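Beta-galactoside alpha-2,6-sialyltransferase (Photobacterium sp., PDB 2Z4T) probably transfers sialic acid from a CMP-linked donor to beta-galactoside acceptors in alpha-2,6 linkage. Local coordinates at residues 119-124 against 178-183. Residues are numbered along the deposited sequence; the frame is centred on the assembly and turned at random. Where two conformers were deposited one is given.
Sequences VYVDHA and ADLVQE. With GAL (beta-D-galactopyranose), chain B.
Leu180, on the first turn of helix 178-190, sets its two methyls against Val119 and Val121 on one face of strand 103-122. Its CD1 meets Val121 CG2 at 4.0 Å, while CD2 lies 4.2 Å from Val119 CG1; CD1 is about as near to that same valine methyl, so the isopropyl fork bridges two residues of the strand. The branches of Leu180 and of the two valines run past each other in opposite directions rather than meeting end-on. Tyr148 of the adjacent strand 146-151 also touches Leu180. Tyr120 points to the other face, where Gln131 and Ile135 of helix 126-141 cover it; helices thus flank both faces of this mainly parallel sheet, as in the Rossmann-like domains of GT-B enzymes.

At the C-terminal end of the strand the side-chain contacts turn polar. Asp122 OD1 accepts a hydrogen bond from Ala124 N (3.0 Å), closing an Asx turn; the N-H comes from 56° out of the carboxylate plane. Asn201 also binds OD1, and Thr128 binds OD2, fixing the carboxylate through both oxygens.

Sugar contacts follow directly. The galactose approaches the edge of the His123 ring, where the single N-H of NE2 is shared between O4 at 2.9 Å and O5 at 3.2 Å, a bifurcated bond whose two arms are accordingly bent (137° and 139°). Ala124 CB lies over one face of the imidazole and also approaches galactose C6, at 3.8 Å. Asp232 and His204 bind the same sugar, and His204 packs edge-to-face with His123.

The chemistry thus changes along one strand: purely apolar contacts join it to the helix, while its C-terminal end, shaped by the Asx turn, presents an imidazole N-H that reads galactose O4 and the ring oxygen in the acceptor pocket.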
# COMPACT_ATOMS: atom_id res chain seq x y z
N VAL A 119 -0.55 9.10 -6.80
CA VAL A 119 0.73 9.19 -6.10
C VAL A 119 0.68 8.38 -4.79
O VAL A 119 -0.26 8.50 -4.01
CB VAL A 119 1.09 10.66 -5.83
CG1 VAL A 119 2.45 10.77 -5.17
CG2 VAL A 119 1.06 11.50 -7.12
N TYR A 120 1.70 7.55 -4.56
CA TYR A 120 1.74 6.69 -3.38
C TYR A 120 3.09 6.78 -2.69
O TYR A 120 4.13 6.50 -3.31
CB TYR A 120 1.54 5.22 -3.78
CG TYR A 120 0.33 4.90 -4.65
CD1 TYR A 120 -0.83 4.39 -4.09
CD2 TYR A 120 0.39 5.06 -6.04
CE1 TYR A 120 -1.94 4.07 -4.86
CE2 TYR A 120 -0.71 4.74 -6.84
CZ TYR A 120 -1.87 4.23 -6.23
OH TYR A 120 -2.97 3.90 -6.98
N VAL A 121 3.09 7.16 -1.41
CA VAL A 121 4.33 7.39 -0.70
C VAL A 121 4.34 6.67 0.65
O VAL A 121 3.42 6.84 1.49
CB VAL A 121 4.60 8.91 -0.47
CG1 VAL A 121 6.01 9.15 0.10
CG2 VAL A 121 4.42 9.71 -1.78
N ASP A 122 5.39 5.89 0.87
CA ASP A 122 5.61 5.23 2.14
C ASP A 122 7.01 4.64 2.23
O ASP A 122 7.57 4.15 1.24
CB ASP A 122 4.55 4.13 2.36
CG ASP A 122 4.79 3.35 3.64
OD1 ASP A 122 4.99 3.99 4.70
OD2 ASP A 122 4.81 2.11 3.59
N HIS A 123 7.56 4.64 3.43
CA HIS A 123 8.91 4.16 3.66
C HIS A 123 8.84 2.88 4.48
O HIS A 123 9.85 2.20 4.63
CB HIS A 123 9.71 5.20 4.45
CG HIS A 123 9.22 5.36 5.86
ND1 HIS A 123 8.07 6.06 6.16
CD2 HIS A 123 9.68 4.87 7.03
CE1 HIS A 123 7.85 6.00 7.46
NE2 HIS A 123 8.82 5.28 8.01
N ALA A 124 7.66 2.58 5.03
CA ALA A 124 7.48 1.48 5.99
C ALA A 124 7.01 0.20 5.28
O ALA A 124 7.44 -0.04 4.15
CB ALA A 124 6.53 1.88 7.09
N ALA A 178 11.99 15.83 -3.58
CA ALA A 178 11.80 17.00 -4.44
C ALA A 178 11.51 16.59 -5.88
O ALA A 178 10.66 17.21 -6.53
CB ALA A 178 13.04 17.94 -4.38
N ASP A 179 12.20 15.57 -6.38
CA ASP A 179 12.01 15.21 -7.78
C ASP A 179 10.62 14.62 -8.04
O ASP A 179 10.11 14.73 -9.14
CB ASP A 179 13.18 14.37 -8.37
CG ASP A 179 13.30 12.97 -7.75
OD1 ASP A 179 13.02 12.77 -6.55
OD2 ASP A 179 13.70 12.04 -8.48
N LEU A 180 9.99 14.03 -7.04
CA LEU A 180 8.60 13.57 -7.18
C LEU A 180 7.67 14.77 -7.29
O LEU A 180 6.77 14.80 -8.14
CB LEU A 180 8.18 12.73 -5.97
CG LEU A 180 7.09 11.67 -6.07
CD1 LEU A 180 6.57 11.32 -4.68
CD2 LEU A 180 5.97 12.00 -7.00
N VAL A 181 7.90 15.76 -6.42
CA VAL A 181 7.10 16.99 -6.41
C VAL A 181 7.22 17.68 -7.78
O VAL A 181 6.19 17.98 -8.41
CB VAL A 181 7.48 17.95 -5.25
CG1 VAL A 181 6.78 19.30 -5.42
CG2 VAL A 181 7.13 17.34 -3.90
N GLN A 182 8.45 17.89 -8.25
CA GLN A 182 8.71 18.49 -9.57
C GLN A 182 7.98 17.75 -10.69
O GLN A 182 7.40 18.36 -11.59
CB GLN A 182 10.22 18.50 -9.85
CG GLN A 182 10.99 19.50 -9.00
CD GLN A 182 12.46 19.15 -8.83
OE1 GLN A 182 13.11 19.63 -7.90
NE2 GLN A 182 13.00 18.30 -9.71
N GLU A 183 8.02 16.42 -10.65
CA GLU A 183 7.35 15.66 -11.69
C GLU A 183 5.83 15.88 -11.65
O GLU A 183 5.19 16.01 -12.71
CB GLU A 183 7.70 14.18 -11.63
CG GLU A 183 7.24 13.39 -12.86
CD GLU A 183 7.68 14.04 -14.20
OE1 GLU A 183 8.90 14.35 -14.34
OE2 GLU A 183 6.80 14.24 -15.08
C1 GAL B . 11.15 4.64 11.11
C2 GAL B . 10.39 5.90 11.52
C3 GAL B . 9.20 5.52 12.39
C4 GAL B . 8.36 4.43 11.72
C5 GAL B . 9.23 3.25 11.24
C6 GAL B . 8.45 2.25 10.38
O2 GAL B . 11.28 6.79 12.18
O3 GAL B . 8.40 6.66 12.66
O4 GAL B . 7.68 5.01 10.63
O5 GAL B . 10.28 3.75 10.45
O6 GAL B . 7.46 1.55 11.11